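Local coordinates for protein phytochromobilin synthase (Solanum lycopersicum, PDB 6KME) that binds biliverdin IX alpha and probably reduces it, with electrons from ferredoxin, to phytochromobilin, the chromophore precursor of plant phytochromes, at residues A[42-45]-A[46-50]; A[170-173]-A[174-177]; A[187-190]-A[191-195]; A[242-245]-A[246-249]; A[270-274]-A[275-279]. The protein carries 1 engineered substitution. All coordinates share one frame; numbering follows the deposited sequence. Where two conformers were deposited one is given.

In the fold
Two of the five local contacts line the biliverdin pocket. Contact 2 (170-177) meets the bilin at one end and contact 4 (242-249) at the other; their nearest atoms are about 11 Å apart. Contact 5 (270-279) packs directly on contact 2: Arg173 NH1 lies 3.7 Å from Phe278 CD1, and the rings of Phe174 and Phe278 also touch. The Phe278 side chain stays about 9 Å from the bilin. Contacts 1 and 3 belong to helices 34-47 and 188-211, with nearest atoms about 10 Å apart. The centres of contacts 1 and 2 are about 28 Å apart, on opposite sides of the chain's centre. In contact 3, the Leu194 side chain is about 12 Å from the bilin.

Contact 1 (A[42-45]-A[46-50]); sequences EETN and THTLL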
# COMPACT_ATOMS: atom_id res chain seq x y z
N GLU A 42 -4.45 -10.26 -14.89
CA GLU A 42 -4.68 -10.28 -16.34
C GLU A 42 -4.13 -9.03 -17.02
O GLU A 42 -3.47 -9.12 -18.06
CB GLU A 42 -6.17 -10.43 -16.65
CG GLU A 42 -6.78 -11.75 -16.22
CD GLU A 42 -7.07 -12.65 -17.39
OE1 GLU A 42 -6.26 -12.67 -18.34
OE2 GLU A 42 -8.12 -13.33 -17.37
N GLU A 43 -4.43 -7.85 -16.46
CA GLU A 43 -3.92 -6.61 -17.04
C GLU A 43 -2.40 -6.58 -17.04
O GLU A 43 -1.78 -6.18 -18.03
CB GLU A 43 -4.48 -5.38 -16.30
CG GLU A 43 -5.94 -5.06 -16.60
CD GLU A 43 -6.19 -4.48 -18.00
OE1 GLU A 43 -5.50 -3.51 -18.42
OE2 GLU A 43 -7.09 -5.00 -18.68
N THR A 44 -1.78 -7.00 -15.93
CA THR A 44 -0.32 -7.00 -15.87
C THR A 44 0.28 -7.85 -16.99
O THR A 44 1.27 -7.46 -17.63
CB THR A 44 0.17 -7.49 -14.51
OG1 THR A 44 -0.57 -6.84 -13.47
CG2 THR A 44 1.67 -7.21 -14.33
N ASN A 45 -0.32 -9.00 -17.27
CA ASN A 45 0.19 -9.87 -18.32
C ASN A 45 -0.07 -9.35 -19.74
O ASN A 45 0.33 -10.02 -20.70
CB ASN A 45 -0.37 -11.28 -18.16
CG ASN A 45 0.38 -12.09 -17.11
OD1 ASN A 45 1.60 -11.92 -16.94
ND2 ASN A 45 -0.32 -12.96 -16.42
N THR A 46 -0.73 -8.20 -19.92
CA THR A 46 -0.70 -7.58 -21.24
C THR A 46 0.40 -6.53 -21.36
O THR A 46 0.65 -6.05 -22.46
CB THR A 46 -2.06 -6.95 -21.59
OG1 THR A 46 -2.35 -5.86 -20.70
CG2 THR A 46 -3.18 -7.99 -21.49
N HIS A 47 1.06 -6.18 -20.25
CA HIS A 47 2.16 -5.23 -20.22
C HIS A 47 3.51 -5.88 -20.03
O HIS A 47 4.53 -5.26 -20.33
CB HIS A 47 1.94 -4.20 -19.09
CG HIS A 47 0.80 -3.26 -19.34
ND1 HIS A 47 0.98 -1.97 -19.78
CD2 HIS A 47 -0.54 -3.43 -19.21
CE1 HIS A 47 -0.20 -1.38 -19.91
NE2 HIS A 47 -1.13 -2.25 -19.58
N THR A 48 3.55 -7.11 -19.52
CA THR A 48 4.78 -7.84 -19.26
C THR A 48 4.38 -9.31 -19.09
O THR A 48 3.26 -9.70 -19.42
CB THR A 48 5.52 -7.26 -18.04
OG1 THR A 48 6.81 -7.88 -17.91
CG2 THR A 48 4.72 -7.46 -16.74
N LEU A 49 5.29 -10.13 -18.58
CA LEU A 49 4.98 -11.51 -18.25
C LEU A 49 5.33 -11.74 -16.79
O LEU A 49 6.50 -11.66 -16.40
CB LEU A 49 5.73 -12.49 -19.15
CG LEU A 49 5.44 -13.96 -18.84
CD1 LEU A 49 3.94 -14.24 -18.88
CD2 LEU A 49 6.18 -14.87 -19.80
N LEU A 50 4.31 -12.04 -15.98
CA LEU A 50 4.56 -12.35 -14.58
C LEU A 50 5.16 -13.75 -14.45
O LEU A 50 4.87 -14.66 -15.23
CB LEU A 50 3.26 -12.26 -13.78
CG LEU A 50 2.64 -10.88 -13.58
CD1 LEU A 50 1.21 -11.00 -13.03
CD2 LEU A 50 3.48 -10.04 -12.63
O HOH W 1 -3.59 -1.43 -18.74
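Thr46 opens the segment by gripping Glu43 O twice. Its OG1 donates to Glu43 O over 2.7 Å, in the carbonyl plane and on a lone pair. Its own N reaches the same oxygen from above that plane. OG1 sits between the backbone N and the carbonyl carbon (chi1 66°), which turns it back to the carbonyl. His47 N then bonds to Thr44 O at 2.9 Å. Its ring puts CD2, at the edge, 3.2 Å from Glu43 O. A water joins His47 NE2 (2.7 Å) to Glu43 OE1; His47 ND1 bonds to Asp210 of helix 188-211. Thr48 N is a second donor to Thr44 O, and Thr48 CG2 lies 3.9 Å from Thr44 CG2. Leu49 brings CD1 near Asn45 OD1. Leu50 N donates to that OD1 over 2.9 Å in a nearly straight bond (175°), almost in line with the side-chain C=O. The Leu50 side chain crosses that of Thr44 at about a right angle, with CD2 3.8 Å from Thr44 CG2. Two carbonyls thus take two donors each in this turn, and an asparagine side chain ties down the chain leaving toward strand 51-63.

Contact 2 (A[170-173]-A[174-177]); sequences ESLR and FFSP. With BLA (biliverdine IX alpha), chain B.
Ser171 and Phe175 form the tight side of this turn, against the bilin. Ser171 O lies 3.7 Å above the Phe175 ring plane, over its centre, while the ring's CE1 is 3.8 Å from BLA CAB. Ser171 OG donates to the lactam oxygen BLA OB over 2.7 Å. Leu172 CD2 also touches Phe175 CD2 at 3.9 Å, the two side chains crossing at about a right angle. Phe174 stands on another side of the turn. Arg173 CB covers one face of its ring, offset toward the rim, in a CH-pi contact. Phe174 CB reaches BLA CBB at 3.7 Å, and the ring stacks with Trp234 of helix 218-238. The backbone holds these groups with Phe174 N to Ser171 O (3.0 Å) and Phe175 N to Leu172 O.

The other side is looser. A water lies within bonding distance of both Leu172 O and Phe175 O. The partly exposed Arg173 has two conformers; in the one given, Glu170 CG lies over the centre of one guanidinium face. Glu170 itself bonds to Ser293 and Ile295. Residues 170-173 have helical backbone angles without a helix's regular bonds, and the turn forms a wall of the biliverdin site.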
# COMPACT_ATOMS: atom_id res chain seq x y z
N GLU A 170 1.84 10.68 10.37
CA GLU A 170 3.01 10.09 9.73
C GLU A 170 2.65 9.33 8.45
O GLU A 170 3.53 9.12 7.60
CB GLU A 170 3.74 9.16 10.71
CG GLU A 170 4.42 9.89 11.87
CD GLU A 170 3.48 10.16 13.07
OE1 GLU A 170 2.26 9.96 12.94
OE2 GLU A 170 3.98 10.53 14.15
N SER A 171 1.39 8.92 8.28
CA SER A 171 1.00 8.21 7.07
C SER A 171 1.06 9.11 5.84
O SER A 171 1.34 8.62 4.73
CB SER A 171 -0.41 7.62 7.22
OG SER A 171 -0.42 6.60 8.22
N LEU A 172 0.86 10.43 6.01
CA LEU A 172 0.89 11.33 4.86
C LEU A 172 2.27 11.40 4.22
O LEU A 172 2.38 11.72 3.03
CB LEU A 172 0.46 12.74 5.27
CG LEU A 172 -1.01 13.16 5.18
CD1 LEU A 172 -1.07 14.65 4.89
CD2 LEU A 172 -1.79 12.41 4.13
N ARG A 173 3.33 11.14 4.99
CA ARG A 173 4.69 11.06 4.44
C ARG A 173 4.76 10.14 3.23
O ARG A 173 5.64 10.28 2.39
CB ARG A 173 5.68 10.57 5.51
CG ARG A 173 5.75 11.42 6.80
CD ARG A 173 6.49 10.72 7.97
NE ARG A 173 6.58 11.59 9.15
CZ ARG A 173 7.19 11.28 10.30
NH1 ARG A 173 7.78 10.10 10.43
NH2 ARG A 173 7.21 12.15 11.31
N PHE A 174 3.84 9.16 3.16
CA PHE A 174 3.89 8.10 2.16
C PHE A 174 2.80 8.19 1.10
O PHE A 174 2.78 7.35 0.20
CB PHE A 174 3.84 6.74 2.88
CG PHE A 174 4.89 6.57 3.94
CD1 PHE A 174 6.22 6.29 3.59
CD2 PHE A 174 4.58 6.75 5.29
CE1 PHE A 174 7.21 6.16 4.56
CE2 PHE A 174 5.57 6.61 6.28
CZ PHE A 174 6.88 6.32 5.91
N PHE A 175 1.91 9.18 1.16
CA PHE A 175 0.80 9.24 0.23
C PHE A 175 1.08 10.24 -0.89
O PHE A 175 1.79 11.22 -0.70
CB PHE A 175 -0.50 9.63 0.95
CG PHE A 175 -1.07 8.54 1.83
CD1 PHE A 175 -0.55 7.25 1.80
CD2 PHE A 175 -2.13 8.82 2.68
CE1 PHE A 175 -1.07 6.25 2.61
CE2 PHE A 175 -2.67 7.81 3.50
CZ PHE A 175 -2.14 6.54 3.46
N SER A 176 0.51 9.97 -2.06
CA SER A 176 0.63 10.83 -3.23
C SER A 176 -0.51 11.83 -3.26
O SER A 176 -1.47 11.72 -2.51
CB SER A 176 0.63 9.96 -4.49
OG SER A 176 -0.68 9.85 -5.00
N PRO A 177 -0.43 12.85 -4.14
CA PRO A 177 -1.55 13.80 -4.25
C PRO A 177 -2.82 13.21 -4.84
O PRO A 177 -3.85 13.89 -4.81
CB PRO A 177 -1.00 14.90 -5.18
CG PRO A 177 0.49 14.69 -5.22
CD PRO A 177 0.69 13.22 -5.02
CHA BLA B . -7.75 1.76 9.36
NA BLA B . -5.92 1.82 7.52
C1A BLA B . -6.72 2.46 8.49
C2A BLA B . -6.34 3.87 8.50
C3A BLA B . -5.29 4.05 7.50
C4A BLA B . -5.04 2.77 6.91
CMA BLA B . -4.55 5.33 7.09
CAA BLA B . -6.99 4.90 9.47
CBA BLA B . -6.34 4.78 10.82
CGA BLA B . -5.09 5.73 10.92
O1A BLA B . -5.37 6.85 10.63
O2A BLA B . -4.10 5.16 11.28
CHB BLA B . -4.06 2.40 5.80
NB BLA B . -2.05 3.65 6.32
C1B BLA B . -2.71 2.65 5.58
C2B BLA B . -1.71 2.42 4.36
C3B BLA B . -0.50 3.07 4.62
C4B BLA B . -0.69 3.84 5.92
CMB BLA B . -2.05 1.41 3.29
OB BLA B . 0.10 4.48 6.60
CAB BLA B . 0.85 3.27 3.98
CBB BLA B . 2.03 3.86 4.30
NC BLA B . -6.39 -2.76 6.95
C1C BLA B . -5.61 -3.34 5.93
C2C BLA B . -5.69 -4.86 6.16
C3C BLA B . -6.50 -5.07 7.27
C4C BLA B . -6.97 -3.70 7.82
CMC BLA B . -4.93 -5.79 5.20
OC BLA B . -5.07 -2.59 5.13
CAC BLA B . -6.85 -6.39 7.86
CBC BLA B . -6.19 -7.56 7.97
CHD BLA B . -7.74 -3.26 8.87
ND BLA B . -7.48 -0.68 8.80
C1D BLA B . -7.96 -1.82 9.30
C2D BLA B . -8.88 -1.59 10.49
C3D BLA B . -8.94 -0.22 10.68
C4D BLA B . -8.04 0.43 9.60
CMD BLA B . -9.53 -2.77 11.20
CAD BLA B . -9.69 0.65 11.70
CBD BLA B . -9.12 0.56 13.11
CGD BLA B . -7.69 1.22 13.30
O1D BLA B . -6.92 0.46 13.86
O2D BLA B . -7.61 2.37 12.87
O HOH W 2 3.63 12.66 0.49

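Contact 3 (A[187-190]-A[191-195]); sequences SPHN and HSVLF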
# COMPACT_ATOMS: atom_id res chain seq x y z
N SER A 187 -22.72 -0.31 -0.12
CA SER A 187 -23.86 -0.28 -1.02
C SER A 187 -23.38 -0.72 -2.39
O SER A 187 -22.18 -0.67 -2.67
CB SER A 187 -24.48 1.13 -1.10
OG SER A 187 -23.65 2.03 -1.84
N PRO A 188 -24.29 -1.19 -3.25
CA PRO A 188 -23.86 -1.53 -4.62
C PRO A 188 -23.18 -0.37 -5.34
O PRO A 188 -22.18 -0.59 -6.03
CB PRO A 188 -25.18 -1.94 -5.30
CG PRO A 188 -26.03 -2.43 -4.16
CD PRO A 188 -25.69 -1.54 -3.00
N HIS A 189 -23.70 0.85 -5.20
CA HIS A 189 -23.09 1.98 -5.88
C HIS A 189 -21.67 2.24 -5.38
O HIS A 189 -20.73 2.39 -6.18
CB HIS A 189 -23.95 3.23 -5.72
CG HIS A 189 -23.27 4.48 -6.18
ND1 HIS A 189 -23.14 4.80 -7.51
CD2 HIS A 189 -22.66 5.47 -5.49
CE1 HIS A 189 -22.49 5.95 -7.63
NE2 HIS A 189 -22.19 6.37 -6.41
N ASN A 190 -21.49 2.30 -4.06
CA ASN A 190 -20.16 2.61 -3.52
C ASN A 190 -19.15 1.55 -3.90
O ASN A 190 -18.00 1.87 -4.23
CB ASN A 190 -20.22 2.76 -2.00
CG ASN A 190 -20.78 4.10 -1.58
OD1 ASN A 190 -20.83 5.04 -2.37
ND2 ASN A 190 -21.21 4.21 -0.32
N HIS A 191 -19.54 0.27 -3.86
CA HIS A 191 -18.58 -0.76 -4.23
C HIS A 191 -18.29 -0.75 -5.73
O HIS A 191 -17.17 -1.04 -6.15
CB HIS A 191 -19.08 -2.13 -3.77
CG HIS A 191 -18.91 -2.35 -2.30
ND1 HIS A 191 -19.93 -2.81 -1.49
CD2 HIS A 191 -17.84 -2.17 -1.49
CE1 HIS A 191 -19.50 -2.90 -0.25
NE2 HIS A 191 -18.23 -2.53 -0.22
N SER A 192 -19.30 -0.42 -6.54
CA SER A 192 -19.07 -0.24 -7.97
C SER A 192 -18.06 0.87 -8.23
O SER A 192 -17.16 0.73 -9.07
CB SER A 192 -20.39 0.04 -8.69
OG SER A 192 -20.18 0.44 -10.03
N VAL A 193 -18.18 1.99 -7.51
CA VAL A 193 -17.22 3.08 -7.67
C VAL A 193 -15.82 2.64 -7.23
O VAL A 193 -14.82 2.94 -7.90
CB VAL A 193 -17.69 4.32 -6.89
CG1 VAL A 193 -16.65 5.41 -6.94
CG2 VAL A 193 -19.01 4.82 -7.48
N LEU A 194 -15.74 1.92 -6.11
CA LEU A 194 -14.45 1.45 -5.62
C LEU A 194 -13.77 0.54 -6.63
O LEU A 194 -12.55 0.63 -6.84
CB LEU A 194 -14.64 0.71 -4.30
CG LEU A 194 -13.37 0.07 -3.72
CD1 LEU A 194 -12.34 1.14 -3.40
CD2 LEU A 194 -13.70 -0.76 -2.47
N PHE A 195 -14.54 -0.37 -7.25
CA PHE A 195 -13.98 -1.24 -8.27
C PHE A 195 -13.45 -0.43 -9.46
O PHE A 195 -12.34 -0.67 -9.93
CB PHE A 195 -15.02 -2.26 -8.73
CG PHE A 195 -15.06 -3.51 -7.88
CD1 PHE A 195 -15.09 -3.43 -6.49
CD2 PHE A 195 -15.09 -4.76 -8.48
CE1 PHE A 195 -15.14 -4.58 -5.71
CE2 PHE A 195 -15.13 -5.92 -7.70
CZ PHE A 195 -15.15 -5.82 -6.32
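The backbone starts helix 188-211 with four successive i to i+4 bonds, from His191 N to Ser187 O (3.0 Å, 168°) through Leu194 N to Asn190 O (2.9 Å). Ser187 sits just before the helix and caps it: its OG accepts from Asn190 N at 3.1 Å. The serine oxygen lies between the backbone N and the carbonyl carbon (chi1 73°), within reach of Asn190 N in the first turn. Asn190 adds a bond from ND2 back to Ser185 O. On the exposed side, Val193 CG2 stands over one face of the His189 ring, offset toward the rim. This CH-pi contact puts CG2 3.9 Å from the ring centroid and 3.7 Å from His189 CE1. CG2 also lies 3.2 Å from His189 O. His191 is buried. Its CB packs 3.6 Å from Ser187 O, and its NE2 bonds to Asn124 OD1 of strand 123-131. With an alanine here, Asn124 OD1 would probably lose this mate and a gap would open beside Thr119 of strand 112-119. Leu194, one turn on, packs on Phe117 and Phe184. This is a classic serine N-cap, at the start of a helix laid against the antiparallel sheet.

Contact 4 (A[242-245]-A[246-249]); sequences HGVL and KRLI. With BLA (biliverdine IX alpha), chain B.
The biliverdin pocket is lined here by Val244 and Leu245, and Val244 also meets Arg247 and Leu248 one turn on. Val244 CG2 comes within 3.8 Å of the methyl BLA CMD, and Leu245 CD2 within 3.8 Å of the vinyl carbon BLA CBC. Val244 CG1 shares that vinyl. In the arginine conformer given, the same CG1 touches Arg247 NH2 at 3.7 Å. The Val244 and Arg247 side chains then lie side by side and point the same way; a bend at chi3 (59°) folds the guanidinium back to the valine. CG1 also reaches Leu248 CD1, at 4.1 Å.

These residues form the short helix 242-249. Lys246 N bonds to His242 O at 2.9 Å, and Ile249 N to Leu245 O at 3.0 Å with a nearly straight N-H (172°). Arg247 N and Leu248 N continue the i to i+4 pattern to Gly243 O and Val244 O. Leu248 N makes a further, weak bond to Leu245 O.

Lys246 runs its extended chain back along the helix, with CG 3.1 Å from His242 O. Its NZ has a long, weak ion pair with Glu251. The His242 ring leads off from residues 246-249, and its NE2 bonds to Arg235 O. Leu245 and Leu248 both pack on Ile89 of strand 81-91.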
# COMPACT_ATOMS: atom_id res chain seq x y z
N HIS A 242 -2.46 -4.86 11.28
CA HIS A 242 -1.70 -5.89 11.99
C HIS A 242 -2.48 -6.47 13.16
O HIS A 242 -2.36 -7.67 13.46
CB HIS A 242 -0.36 -5.31 12.46
CG HIS A 242 0.54 -4.93 11.32
ND1 HIS A 242 0.29 -5.31 10.02
CD2 HIS A 242 1.68 -4.20 11.28
CE1 HIS A 242 1.23 -4.83 9.23
NE2 HIS A 242 2.09 -4.15 9.97
N GLY A 243 -3.31 -5.65 13.82
CA GLY A 243 -4.11 -6.16 14.92
C GLY A 243 -5.12 -7.20 14.48
O GLY A 243 -5.35 -8.19 15.17
N VAL A 244 -5.74 -6.99 13.31
CA VAL A 244 -6.68 -7.98 12.80
C VAL A 244 -5.96 -9.28 12.47
O VAL A 244 -6.45 -10.37 12.79
CB VAL A 244 -7.44 -7.42 11.59
CG1 VAL A 244 -8.28 -8.51 10.96
CG2 VAL A 244 -8.34 -6.24 11.99
N LEU A 245 -4.81 -9.19 11.80
CA LEU A 245 -4.04 -10.39 11.49
C LEU A 245 -3.67 -11.15 12.76
O LEU A 245 -3.78 -12.38 12.81
CB LEU A 245 -2.78 -10.01 10.71
CG LEU A 245 -3.00 -9.44 9.30
CD1 LEU A 245 -1.65 -9.06 8.63
CD2 LEU A 245 -3.76 -10.44 8.45
N LYS A 246 -3.24 -10.42 13.81
CA LYS A 246 -2.86 -11.08 15.06
C LYS A 246 -4.03 -11.82 15.68
O LYS A 246 -3.86 -12.92 16.22
CB LYS A 246 -2.28 -10.06 16.04
CG LYS A 246 -0.94 -9.54 15.55
CD LYS A 246 -0.37 -8.44 16.42
CE LYS A 246 0.97 -7.95 15.87
NZ LYS A 246 1.56 -6.88 16.72
N ARG A 247 -5.23 -11.25 15.61
CA ARG A 247 -6.42 -11.93 16.14
C ARG A 247 -6.75 -13.18 15.33
O ARG A 247 -7.20 -14.18 15.89
CB ARG A 247 -7.61 -10.96 16.14
CG ARG A 247 -8.96 -11.67 16.21
CD ARG A 247 -10.10 -10.73 16.58
NE ARG A 247 -10.27 -9.62 15.64
CZ ARG A 247 -10.76 -9.73 14.41
NH1 ARG A 247 -11.13 -10.92 13.95
NH2 ARG A 247 -10.88 -8.66 13.65
N LEU A 248 -6.52 -13.14 14.01
CA LEU A 248 -6.91 -14.27 13.17
C LEU A 248 -5.95 -15.45 13.33
O LEU A 248 -6.39 -16.59 13.57
CB LEU A 248 -6.97 -13.84 11.70
CG LEU A 248 -8.13 -12.90 11.32
CD1 LEU A 248 -7.94 -12.43 9.88
CD2 LEU A 248 -9.45 -13.60 11.46
N ILE A 249 -4.64 -15.22 13.20
CA ILE A 249 -3.70 -16.33 13.12
C ILE A 249 -2.67 -16.32 14.25
O ILE A 249 -1.75 -17.15 14.27
CB ILE A 249 -2.99 -16.37 11.75
CG1 ILE A 249 -2.23 -15.06 11.47
CG2 ILE A 249 -4.00 -16.70 10.65
CD1 ILE A 249 -1.37 -15.14 10.15
CHA BLA B . -7.75 1.76 9.36
NA BLA B . -5.92 1.82 7.52
C1A BLA B . -6.72 2.46 8.49
C2A BLA B . -6.34 3.87 8.50
C3A BLA B . -5.29 4.05 7.50
C4A BLA B . -5.04 2.77 6.91
CMA BLA B . -4.55 5.33 7.09
CAA BLA B . -6.99 4.90 9.47
CBA BLA B . -6.34 4.78 10.82
CGA BLA B . -5.09 5.73 10.92
O1A BLA B . -5.37 6.85 10.63
O2A BLA B . -4.10 5.16 11.28
CHB BLA B . -4.06 2.40 5.80
NB BLA B . -2.05 3.65 6.32
C1B BLA B . -2.71 2.65 5.58
C2B BLA B . -1.71 2.42 4.36
C3B BLA B . -0.50 3.07 4.62
C4B BLA B . -0.69 3.84 5.92
CMB BLA B . -2.05 1.41 3.29
OB BLA B . 0.10 4.48 6.60
CAB BLA B . 0.85 3.27 3.98
CBB BLA B . 2.03 3.86 4.30
NC BLA B . -6.39 -2.76 6.95
C1C BLA B . -5.61 -3.34 5.93
C2C BLA B . -5.69 -4.86 6.16
C3C BLA B . -6.50 -5.07 7.27
C4C BLA B . -6.97 -3.70 7.82
CMC BLA B . -4.93 -5.79 5.20
OC BLA B . -5.07 -2.59 5.13
CAC BLA B . -6.85 -6.39 7.86
CBC BLA B . -6.19 -7.56 7.97
CHD BLA B . -7.74 -3.26 8.87
ND BLA B . -7.48 -0.68 8.80
C1D BLA B . -7.96 -1.82 9.30
C2D BLA B . -8.88 -1.59 10.49
C3D BLA B . -8.94 -0.22 10.68
C4D BLA B . -8.04 0.43 9.60
CMD BLA B . -9.53 -2.77 11.20
CAD BLA B . -9.69 0.65 11.70
CBD BLA B . -9.12 0.56 13.11
CGD BLA B . -7.69 1.22 13.30
O1D BLA B . -6.92 0.46 13.86
O2D BLA B . -7.61 2.37 12.87

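Contact 5 (A[270-274]-A[275-279]); sequences GNKTF and LDYFP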
# COMPACT_ATOMS: atom_id res chain seq x y z
N GLY A 270 17.93 -3.77 3.47
CA GLY A 270 18.63 -2.80 4.31
C GLY A 270 18.78 -3.34 5.72
O GLY A 270 18.14 -4.32 6.11
N ASN A 271 19.65 -2.67 6.48
CA ASN A 271 19.97 -3.05 7.85
C ASN A 271 19.38 -2.11 8.90
O ASN A 271 19.34 -2.48 10.08
CB ASN A 271 21.49 -3.12 8.06
CG ASN A 271 22.13 -4.24 7.26
OD1 ASN A 271 21.56 -5.32 7.11
ND2 ASN A 271 23.33 -3.98 6.75
N LYS A 272 18.94 -0.92 8.52
CA LYS A 272 18.40 0.01 9.50
C LYS A 272 17.11 -0.52 10.11
O LYS A 272 16.30 -1.17 9.45
CB LYS A 272 18.16 1.38 8.85
CG LYS A 272 19.43 2.12 8.49
CD LYS A 272 19.11 3.48 7.87
CE LYS A 272 20.36 4.19 7.37
NZ LYS A 272 20.05 5.55 6.85
N THR A 273 16.93 -0.23 11.40
CA THR A 273 15.72 -0.59 12.13
C THR A 273 14.67 0.51 11.99
O THR A 273 14.94 1.62 11.52
CB THR A 273 16.02 -0.79 13.62
OG1 THR A 273 16.45 0.46 14.18
CG2 THR A 273 17.11 -1.82 13.81
N PHE A 274 13.44 0.18 12.40
CA PHE A 274 12.39 1.18 12.51
C PHE A 274 12.86 2.39 13.33
O PHE A 274 12.66 3.53 12.91
CB PHE A 274 11.13 0.55 13.12
CG PHE A 274 9.97 1.49 13.25
CD1 PHE A 274 9.06 1.64 12.22
CD2 PHE A 274 9.79 2.25 14.41
CE1 PHE A 274 7.98 2.51 12.34
CE2 PHE A 274 8.72 3.13 14.53
CZ PHE A 274 7.81 3.26 13.49
N LEU A 275 13.53 2.16 14.46
CA LEU A 275 13.97 3.32 15.25
C LEU A 275 15.12 4.09 14.59
O LEU A 275 15.28 5.29 14.86
CB LEU A 275 14.37 2.89 16.66
CG LEU A 275 13.20 2.46 17.57
CD1 LEU A 275 13.74 2.08 18.98
CD2 LEU A 275 12.12 3.54 17.68
N ASP A 276 15.90 3.45 13.72
CA ASP A 276 16.89 4.21 12.95
C ASP A 276 16.22 5.23 12.04
O ASP A 276 16.71 6.35 11.88
CB ASP A 276 17.78 3.27 12.13
CG ASP A 276 18.74 2.46 12.97
OD1 ASP A 276 19.13 2.92 14.07
OD2 ASP A 276 19.11 1.36 12.53
N TYR A 277 15.10 4.85 11.42
CA TYR A 277 14.41 5.75 10.50
C TYR A 277 13.52 6.74 11.24
O TYR A 277 13.36 7.89 10.80
CB TYR A 277 13.55 4.97 9.51
CG TYR A 277 14.28 4.15 8.48
CD1 TYR A 277 15.06 4.75 7.49
CD2 TYR A 277 14.16 2.76 8.46
CE1 TYR A 277 15.74 3.99 6.54
CE2 TYR A 277 14.83 1.99 7.51
CZ TYR A 277 15.61 2.62 6.55
OH TYR A 277 16.27 1.86 5.60
N PHE A 278 12.89 6.31 12.33
CA PHE A 278 11.88 7.10 13.03
C PHE A 278 12.23 7.18 14.52
O PHE A 278 11.54 6.60 15.37
CB PHE A 278 10.49 6.51 12.79
CG PHE A 278 10.23 6.16 11.32
CD1 PHE A 278 9.98 7.17 10.39
CD2 PHE A 278 10.28 4.84 10.88
CE1 PHE A 278 9.77 6.86 9.04
CE2 PHE A 278 10.07 4.52 9.53
CZ PHE A 278 9.83 5.53 8.61
N PRO A 279 13.29 7.92 14.87
CA PRO A 279 13.74 7.96 16.27
C PRO A 279 12.76 8.62 17.23
O PRO A 279 12.96 8.50 18.44
CB PRO A 279 15.05 8.77 16.20
CG PRO A 279 14.86 9.63 14.99
CD PRO A 279 14.15 8.74 14.00
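The backbone comes in as a loop and turns at Thr273 into the short helix 274-277. Tyr277 N bonds to Thr273 O at 3.2 Å, and Phe278 N to Phe274 O at 2.8 Å; Phe278 is the first residue to leave helical geometry. Thr273 and Asp276 form a capping box. Asp276 N donates to Thr273 OG1 over 3.1 Å. In return Thr273 N donates to Asp276 OD2 over 2.9 Å, nearly straight (169°) but from above the carboxylate plane.

Beside the box, Lys272 CB lies over one face of the Tyr277 ring, 4.0 Å from its centroid. The extended chain then carries Lys272 CD past the ring, 3.7 Å from Tyr277 CE1. Its NZ makes a salt bridge to Glu226, and Tyr277 OH bonds to His229, both on helix 218-238.

On the buried side, Phe278 CD2 comes over one face of the Phe274 ring, 3.6 Å from Phe274 CE1. The two rings are oblique, with planes at 47°. Phe274 CG is opposite the backbone N (chi1 -179°), which swings the ring to Phe278. Were Phe274 replaced by an alanine, a gap would probably open against Phe278, and Tyr281 would lose its edge-to-face partner. A capping box thus holds the helix start, an aromatic pair spans the helix, and Lys272 and Tyr277 tie this turn to helix 218-238.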